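NTF2 domain-containing protein (Chaetomium thermophilum, PDB 4X2H) is not yet characterised in function but, as an NTF2 domain-containing protein held in a complex with another protein, probably acts in nuclear transport. Local coordinates at residues Y101-P106 and V156-D160; L63-R67 and P84-D88; G28-N32 and P42-I46. All blocks are in the same frame, centred on the assembly; numbering follows the deposited sequence.

Contact 1: Y101-P106 and V156-D160; sequences YRFAAP and VPNWD
Trp159 lays its indole against the loop 101-106. Its CG stands anti to its own carbonyl carbon (chi1 -56°), which carries the ring across to that loop. CB starts the contact, 3.6 Å from Pro106 CD. That same CD atom also touches CG and CD2. Next, CD1 passes Ala104 O at 3.3 Å. NE1 is the polar point of the ring: it donates to Phe103 O at 2.9 Å, with an N-H...O angle of 152°. The bond comes from the indole edge, with the oxygen tilted somewhat out of the ring plane. CE2, at the ring fusion, meets Ala105 CA, which makes a CH-pi contact over one face, 3.6 Å from the centroid of the five-membered ring. The opposite face is met by Pro157 CB. CE3 meets Pro106 CD. CZ2 meets Ala105 CB at 3.4 Å, and CH2 touches the same methyl.

Phe103 and Ala104, whose carbonyls meet the indole, are the middle residues of a type II beta turn, Arg102 to Ala105, closed by Ala105 N bonding to Arg102 O. Pro106 follows as the N-cap residue of helix 107-112. Trp159 CZ2 also reaches the edge of the Tyr101 ring, 3.7 Å from CD2. Pro157 CD touches Tyr101 CD2 at 3.4 Å. Val156 CG1 packs obliquely on Tyr101 CZ and OH.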
loop_
_atom_site.group_PDB
_atom_site.type_symbol
_atom_site.label_atom_id
_atom_site.label_comp_id
_atom_site.label_asym_id
_atom_site.label_seq_id
_atom_site.Cartn_x
_atom_site.Cartn_y
_atom_site.Cartn_z
ATOM N N TYR B 101 10.320 2.200 -15.064
ATOM C CA TYR B 101 11.279 2.609 -14.048
ATOM C C TYR B 101 12.693 2.533 -14.619
ATOM O O TYR B 101 13.083 1.504 -15.175
ATOM C CB TYR B 101 11.135 1.733 -12.804
ATOM C CG TYR B 101 12.008 2.169 -11.657
ATOM C CD1 TYR B 101 11.559 3.112 -10.742
ATOM C CD2 TYR B 101 13.282 1.651 -11.495
ATOM C CE1 TYR B 101 12.357 3.520 -9.693
ATOM C CE2 TYR B 101 14.086 2.050 -10.454
ATOM C CZ TYR B 101 13.618 2.985 -9.554
ATOM O OH TYR B 101 14.423 3.383 -8.515
ATOM N N ARG B 102 13.446 3.627 -14.495
ATOM C CA ARG B 102 14.754 3.740 -15.143
ATOM C C ARG B 102 15.898 4.119 -14.214
ATOM O O ARG B 102 17.054 4.115 -14.642
ATOM C CB ARG B 102 14.715 4.787 -16.258
ATOM C CG ARG B 102 13.598 4.628 -17.253
ATOM C CD ARG B 102 13.882 5.422 -18.514
ATOM N NE ARG B 102 13.200 4.851 -19.671
ATOM C CZ ARG B 102 13.649 4.917 -20.920
ATOM N NH1 ARG B 102 14.793 5.533 -21.195
ATOM N NH2 ARG B 102 12.953 4.362 -21.901
ATOM N N PHE B 103 15.612 4.483 -12.971
ATOM C CA PHE B 103 16.685 5.009 -12.137
ATOM C C PHE B 103 17.726 3.935 -11.847
ATOM O O PHE B 103 17.398 2.839 -11.395
ATOM C CB PHE B 103 16.176 5.588 -10.820
ATOM C CG PHE B 103 17.276 6.163 -9.983
ATOM C CD1 PHE B 103 17.836 7.387 -10.317
ATOM C CD2 PHE B 103 17.795 5.465 -8.910
ATOM C CE1 PHE B 103 18.872 7.918 -9.577
ATOM C CE2 PHE B 103 18.837 5.993 -8.159
ATOM C CZ PHE B 103 19.374 7.223 -8.497
ATOM N N ALA B 104 18.980 4.278 -12.139
ATOM C CA ALA B 104 20.136 3.411 -11.919
ATOM C C ALA B 104 20.133 2.187 -12.839
ATOM O O ALA B 104 20.951 1.288 -12.678
ATOM C CB ALA B 104 20.201 2.973 -10.453
ATOM N N ALA B 105 19.224 2.169 -13.807
ATOM C CA ALA B 105 19.041 1.007 -14.666
ATOM C C ALA B 105 20.216 0.802 -15.619
ATOM O O ALA B 105 20.668 1.755 -16.250
ATOM C CB ALA B 105 17.753 1.147 -15.465
ATOM N N PRO B 106 20.716 -0.442 -15.725
ATOM C CA PRO B 106 21.655 -0.745 -16.812
ATOM C C PRO B 106 21.006 -0.460 -18.152
ATOM O O PRO B 106 19.833 -0.783 -18.335
ATOM C CB PRO B 106 21.937 -2.243 -16.643
ATOM C CG PRO B 106 21.594 -2.549 -15.236
ATOM C CD PRO B 106 20.486 -1.611 -14.857
ATOM N N VAL B 156 11.232 -1.390 -5.925
ATOM C CA VAL B 156 11.921 -1.051 -7.173
ATOM C C VAL B 156 12.794 -2.228 -7.623
ATOM O O VAL B 156 13.137 -3.100 -6.819
ATOM C CB VAL B 156 12.787 0.224 -7.023
ATOM C CG1 VAL B 156 11.909 1.448 -6.777
ATOM C CG2 VAL B 156 13.806 0.067 -5.907
ATOM N N PRO B 157 13.137 -2.278 -8.921
ATOM C CA PRO B 157 13.939 -3.391 -9.441
ATOM C C PRO B 157 15.321 -3.497 -8.801
ATOM O O PRO B 157 15.972 -2.475 -8.579
ATOM C CB PRO B 157 14.074 -3.061 -10.931
ATOM C CG PRO B 157 12.953 -2.158 -11.238
ATOM C CD PRO B 157 12.706 -1.365 -9.993
ATOM N N ASN B 158 15.754 -4.718 -8.508
ATOM C CA ASN B 158 17.140 -4.964 -8.120
ATOM C C ASN B 158 17.954 -5.258 -9.369
ATOM O O ASN B 158 17.939 -6.380 -9.874
ATOM C CB ASN B 158 17.247 -6.127 -7.131
ATOM C CG ASN B 158 18.664 -6.320 -6.604
ATOM O OD1 ASN B 158 19.626 -5.752 -7.134
ATOM N ND2 ASN B 158 18.800 -7.132 -5.564
ATOM N N TRP B 159 18.662 -4.247 -9.868
ATOM C CA TRP B 159 19.399 -4.375 -11.121
ATOM C C TRP B 159 20.541 -5.384 -11.022
ATOM O O TRP B 159 21.017 -5.885 -12.039
ATOM C CB TRP B 159 19.963 -3.020 -11.556
ATOM C CG TRP B 159 18.941 -1.943 -11.703
ATOM C CD1 TRP B 159 18.923 -0.740 -11.058
ATOM C CD2 TRP B 159 17.777 -1.964 -12.544
ATOM N NE1 TRP B 159 17.831 -0.009 -11.451
ATOM C CE2 TRP B 159 17.111 -0.737 -12.362
ATOM C CE3 TRP B 159 17.241 -2.894 -13.437
ATOM C CZ2 TRP B 159 15.929 -0.419 -13.035
ATOM C CZ3 TRP B 159 16.071 -2.576 -14.108
ATOM C CH2 TRP B 159 15.427 -1.350 -13.899
ATOM N N ASP B 160 20.979 -5.676 -9.802
ATOM C CA ASP B 160 22.109 -6.576 -9.592
ATOM C C ASP B 160 21.693 -8.043 -9.596
ATOM O O ASP B 160 22.549 -8.928 -9.676
ATOM C CB ASP B 160 22.813 -6.242 -8.274
ATOM C CG ASP B 160 23.411 -4.845 -8.269
ATOM O OD1 ASP B 160 23.996 -4.447 -9.300
ATOM O OD2 ASP B 160 23.289 -4.143 -7.240
#

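Contact 2: L63-R67 and P84-D88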
loop_
_atom_site.group_PDB
_atom_site.type_symbol
_atom_site.label_atom_id
_atom_site.label_comp_id
_atom_site.label_asym_id
_atom_site.label_seq_id
_atom_site.Cartn_x
_atom_site.Cartn_y
_atom_site.Cartn_z
ATOM N N LEU B 63 12.524 -4.611 15.730
ATOM C CA LEU B 63 11.803 -5.877 15.675
ATOM C C LEU B 63 12.308 -6.824 16.760
ATOM O O LEU B 63 11.519 -7.506 17.414
ATOM C CB LEU B 63 11.948 -6.522 14.297
ATOM C CG LEU B 63 11.100 -5.907 13.181
ATOM C CD1 LEU B 63 11.564 -6.426 11.828
ATOM C CD2 LEU B 63 9.617 -6.202 13.396
ATOM N N LYS B 64 13.624 -6.859 16.946
ATOM C CA LYS B 64 14.224 -7.655 18.015
ATOM C C LYS B 64 13.715 -7.216 19.380
ATOM O O LYS B 64 13.354 -8.047 20.218
ATOM C CB LYS B 64 15.750 -7.548 17.983
ATOM C CG LYS B 64 16.417 -8.397 16.917
ATOM C CD LYS B 64 17.933 -8.287 17.000
ATOM C CE LYS B 64 18.500 -7.541 15.807
ATOM N NZ LYS B 64 19.943 -7.211 15.984
ATOM N N GLU B 65 13.692 -5.907 19.602
ATOM C CA GLU B 65 13.269 -5.358 20.883
ATOM C C GLU B 65 11.793 -5.635 21.134
ATOM O O GLU B 65 11.382 -5.843 22.274
ATOM C CB GLU B 65 13.545 -3.855 20.935
ATOM C CG GLU B 65 15.030 -3.512 20.960
ATOM C CD GLU B 65 15.306 -2.037 20.702
ATOM O OE1 GLU B 65 14.393 -1.324 20.231
ATOM O OE2 GLU B 65 16.443 -1.592 20.968
ATOM N N GLN B 66 10.998 -5.656 20.068
ATOM C CA GLN B 66 9.571 -5.922 20.205
ATOM C C GLN B 66 9.345 -7.342 20.725
ATOM O O GLN B 66 8.481 -7.568 21.573
ATOM C CB GLN B 66 8.839 -5.725 18.871
ATOM C CG GLN B 66 7.351 -6.010 18.966
ATOM C CD GLN B 66 6.603 -5.787 17.677
ATOM O OE1 GLN B 66 5.644 -5.017 17.635
ATOM N NE2 GLN B 66 7.011 -6.476 16.625
ATOM N N ARG B 67 10.128 -8.291 20.222
ATOM C CA ARG B 67 10.005 -9.680 20.653
ATOM C C ARG B 67 10.895 -9.962 21.860
ATOM O O ARG B 67 10.962 -11.095 22.338
ATOM C CB ARG B 67 10.345 -10.636 19.504
ATOM C CG ARG B 67 11.755 -10.516 18.951
ATOM C CD ARG B 67 11.991 -11.541 17.850
ATOM N NE ARG B 67 13.289 -11.370 17.194
ATOM C CZ ARG B 67 13.467 -10.985 15.930
ATOM N NH1 ARG B 67 12.435 -10.726 15.132
ATOM N NH2 ARG B 67 14.699 -10.867 15.453
ATOM N N PRO B 84 6.953 -15.306 21.124
ATOM C CA PRO B 84 6.795 -13.893 21.487
ATOM C C PRO B 84 5.982 -13.071 20.488
ATOM O O PRO B 84 5.039 -12.399 20.900
ATOM C CB PRO B 84 8.239 -13.398 21.557
ATOM C CG PRO B 84 9.003 -14.588 21.992
ATOM C CD PRO B 84 8.352 -15.745 21.280
ATOM N N VAL B 85 6.338 -13.126 19.207
ATOM C CA VAL B 85 5.660 -12.330 18.180
ATOM C C VAL B 85 5.478 -13.139 16.907
ATOM O O VAL B 85 6.407 -13.796 16.455
ATOM C CB VAL B 85 6.446 -11.043 17.833
ATOM C CG1 VAL B 85 5.684 -10.207 16.811
ATOM C CG2 VAL B 85 6.730 -10.223 19.083
ATOM N N ARG B 86 4.285 -13.077 16.322
ATOM C CA ARG B 86 4.021 -13.762 15.059
ATOM C C ARG B 86 3.159 -12.898 14.155
ATOM O O ARG B 86 2.095 -12.436 14.562
ATOM C CB ARG B 86 3.335 -15.110 15.295
ATOM C CG ARG B 86 3.254 -15.973 14.035
ATOM C CD ARG B 86 2.479 -17.263 14.263
ATOM N NE ARG B 86 1.035 -17.125 14.043
ATOM C CZ ARG B 86 0.093 -17.354 14.959
ATOM N NH1 ARG B 86 0.408 -17.718 16.197
ATOM N NH2 ARG B 86 -1.186 -17.210 14.638
ATOM N N TYR B 87 3.636 -12.680 12.928
ATOM C CA TYR B 87 2.865 -11.984 11.908
ATOM C C TYR B 87 2.153 -12.967 10.993
ATOM O O TYR B 87 2.778 -13.865 10.428
ATOM C CB TYR B 87 3.774 -11.068 11.079
ATOM C CG TYR B 87 4.265 -9.860 11.839
ATOM C CD1 TYR B 87 5.348 -9.949 12.704
ATOM C CD2 TYR B 87 3.646 -8.628 11.693
ATOM C CE1 TYR B 87 5.793 -8.840 13.402
ATOM C CE2 TYR B 87 4.084 -7.522 12.385
ATOM C CZ TYR B 87 5.157 -7.634 13.239
ATOM O OH TYR B 87 5.599 -6.534 13.933
ATOM N N ASP B 88 0.846 -12.780 10.842
ATOM C CA ASP B 88 0.026 -13.577 9.936
ATOM C C ASP B 88 -0.521 -12.677 8.848
ATOM O O ASP B 88 -1.271 -11.753 9.142
ATOM C CB ASP B 88 -1.139 -14.242 10.678
ATOM C CG ASP B 88 -0.713 -15.435 11.513
ATOM O OD1 ASP B 88 0.502 -15.701 11.620
ATOM O OD2 ASP B 88 -1.608 -16.103 12.076
#
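The Tyr87 ring meets the amide of Gln66 edge-on, near the ring plane and at its hydroxyl end. The two planes lie 43° apart. Phe149 meets the same ring edge-to-face. Across the contact, Gln66 NE2 donates to Tyr87 OH at 3.0 Å. The bond is nearly straight (170°), and the oxygen lies in the amide plane. Gln66 CG stands anti to the backbone N and the chain beyond is extended, which carries the amide the full way to the strand. Tyr87 OH is also hydrogen-bonded to Tyr180 OH, and Gln66 OE1 bonds to the backbone of the partner protein. A leucine here would probably leave Tyr87 OH with Tyr180 but without the amide donor, and the partner's backbone without its bond to OE1.

The guanidinium of Arg67 turns back and lays one face over Lys64 CA. Nearer the backbone, Arg67 CB packs on Val85 CG2 at 3.7 Å and on Pro84 CB at 4.0 Å. The contact sets the end of helix 56-66 against strand 83-96, an outermost strand of the sheet within this chain. Ile19 of helix 3-20 touches both Leu63 and Tyr87, while strand 122-135 pairs with strand 83-96 in the sheet and its Phe133 touches Gln66.

Contact 3: G28-N32 and P42-I46; sequences GYVNN and PPADI
Ala44 CB, Tyr29, Val30 and Ile46 form the apolar centre of this contact. The setting is an NTF2 domain, in which helices lie against one side of a curved sheet. Here the loop before helix 34-39 packs on the residues leading into strand 45-48, so the two segments flank that short helix.

The Tyr29 ring meets Ala44 with its edge: CD2 lies 3.8 Å from Ala44 CB, close to the ring plane. Further out along the same side, CE2 touches Ile46 CD1, also at 3.8 Å. The two side chains cross at about a right angle, and the approach to the ring is oblique. Pro56 and Trp59 of helix 56-66 also touch Tyr29. Its hydroxyl is hydrogen-bonded to His178 ND1 on strand 173-182.

Val30 closes the centre from another direction. Its CG2 is 4.1 Å from Ala44 CB and lies near the backbone of Pro42 and Ala44.

Outward from there the contact turns polar through Asn31. Its CG is anti to the carbonyl carbon (chi1 -60°), which brings the amide across to the other segment. ND2 lies 3.7 Å from Pro43 CB, along the exposed margin. OD1 accepts from Ala44 N at 2.8 Å, with an N-H...O angle of 156°. The donor is tilted 28° from the plane of the amide carbonyl. OD1 also lies close to Ala44 CB, at 3.1 Å. The amide thus serves Ala44 twice, once directly and once through a water: ND2 donates to the water at 2.9 Å, and the water donates to Ala44 O at 2.7 Å.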
loop_
_atom_site.group_PDB
_atom_site.type_symbol
_atom_site.label_atom_id
_atom_site.label_comp_id
_atom_site.label_asym_id
_atom_site.label_seq_id
_atom_site.Cartn_x
_atom_site.Cartn_y
_atom_site.Cartn_z
ATOM N N GLY B 28 16.598 -6.565 2.191
ATOM C CA GLY B 28 15.496 -6.345 1.269
ATOM C C GLY B 28 15.273 -4.883 0.913
ATOM O O GLY B 28 14.365 -4.562 0.147
ATOM N N TYR B 29 16.099 -3.998 1.468
ATOM C CA TYR B 29 15.978 -2.555 1.232
ATOM C C TYR B 29 17.034 -2.049 0.255
ATOM O O TYR B 29 18.063 -2.696 0.056
ATOM C CB TYR B 29 16.090 -1.796 2.550
ATOM C CG TYR B 29 14.930 -2.037 3.483
ATOM C CD1 TYR B 29 14.834 -3.219 4.207
ATOM C CD2 TYR B 29 13.926 -1.091 3.636
ATOM C CE1 TYR B 29 13.782 -3.448 5.059
ATOM C CE2 TYR B 29 12.862 -1.316 4.496
ATOM C CZ TYR B 29 12.798 -2.499 5.195
ATOM O OH TYR B 29 11.752 -2.737 6.048
ATOM N N VAL B 30 16.791 -0.881 -0.341
ATOM C CA VAL B 30 17.707 -0.337 -1.340
ATOM C C VAL B 30 19.051 0.079 -0.747
ATOM O O VAL B 30 20.049 0.116 -1.462
ATOM C CB VAL B 30 17.105 0.889 -2.070
ATOM C CG1 VAL B 30 15.912 0.473 -2.932
ATOM C CG2 VAL B 30 16.747 2.001 -1.075
ATOM N N ASN B 31 19.080 0.379 0.548
ATOM C CA ASN B 31 20.274 0.948 1.179
ATOM C C ASN B 31 21.544 0.136 0.943
ATOM O O ASN B 31 22.603 0.700 0.670
ATOM C CB ASN B 31 20.068 1.098 2.689
ATOM C CG ASN B 31 18.917 2.010 3.029
ATOM O OD1 ASN B 31 17.837 1.906 2.445
ATOM N ND2 ASN B 31 19.140 2.921 3.975
ATOM N N ASN B 32 21.434 -1.183 1.049
ATOM C CA ASN B 32 22.600 -2.057 0.949
ATOM C C ASN B 32 22.713 -2.711 -0.425
ATOM O O ASN B 32 23.193 -3.838 -0.551
ATOM C CB ASN B 32 22.547 -3.125 2.044
ATOM C CG ASN B 32 22.532 -2.524 3.437
ATOM O OD1 ASN B 32 23.116 -1.465 3.676
ATOM N ND2 ASN B 32 21.855 -3.192 4.364
ATOM N N PRO B 42 18.562 7.689 -2.588
ATOM C CA PRO B 42 18.420 8.096 -1.189
ATOM C C PRO B 42 18.173 6.888 -0.291
ATOM O O PRO B 42 17.769 5.841 -0.791
ATOM C CB PRO B 42 17.208 9.035 -1.211
ATOM C CG PRO B 42 16.472 8.699 -2.460
ATOM C CD PRO B 42 17.507 8.257 -3.444
ATOM N N PRO B 43 18.433 7.025 1.016
ATOM C CA PRO B 43 18.126 5.932 1.942
ATOM C C PRO B 43 16.661 5.547 1.841
ATOM O O PRO B 43 15.842 6.401 1.499
ATOM C CB PRO B 43 18.456 6.522 3.316
ATOM C CG PRO B 43 19.356 7.681 3.040
ATOM C CD PRO B 43 18.948 8.214 1.714
ATOM N N ALA B 44 16.331 4.288 2.114
ATOM C CA ALA B 44 14.937 3.878 2.102
ATOM C C ALA B 44 14.193 4.760 3.091
ATOM O O ALA B 44 14.726 5.082 4.152
ATOM C CB ALA B 44 14.796 2.406 2.461
ATOM N N ASP B 45 12.989 5.190 2.722
ATOM C CA ASP B 45 12.168 6.009 3.599
ATOM C C ASP B 45 11.287 5.091 4.438
ATOM O O ASP B 45 10.361 4.475 3.920
ATOM C CB ASP B 45 11.317 6.993 2.800
ATOM C CG ASP B 45 10.635 8.014 3.682
ATOM O OD1 ASP B 45 9.724 7.625 4.446
ATOM O OD2 ASP B 45 11.010 9.205 3.615
ATOM N N ILE B 46 11.588 5.013 5.730
ATOM C CA ILE B 46 10.942 4.060 6.630
ATOM C C ILE B 46 10.215 4.783 7.760
ATOM O O ILE B 46 10.813 5.574 8.489
ATOM C CB ILE B 46 11.963 3.080 7.242
ATOM C CG1 ILE B 46 12.755 2.372 6.136
ATOM C CG2 ILE B 46 11.263 2.052 8.118
ATOM C CD1 ILE B 46 13.938 1.572 6.646
HETATM O O HOH W 1 16.885 4.114 5.423
#

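Overall arrangement
Contact 3 comes first along the chain, then contact 2, then contact 1. All three reach the same six-stranded mixed sheet, contact 3 through strand 45-48, contact 2 through 83-96 and contact 1 through 145-157. Contacts 1 and 3 are neighbours, with centres about 14 Å apart, and they touch where Val156 CG2 packs on Val30 CG1. Contact 2 lies on the opposite side of the chain's centre from contact 1, with about 32 Å between their centres. Its centre is about 21 Å from that of contact 3. Contacts 1 and 3 thus adjoin at one end of the NTF2 domain, and contact 2 joins a helix to the sheet toward the other. Residues of each contact also meet the partner protein.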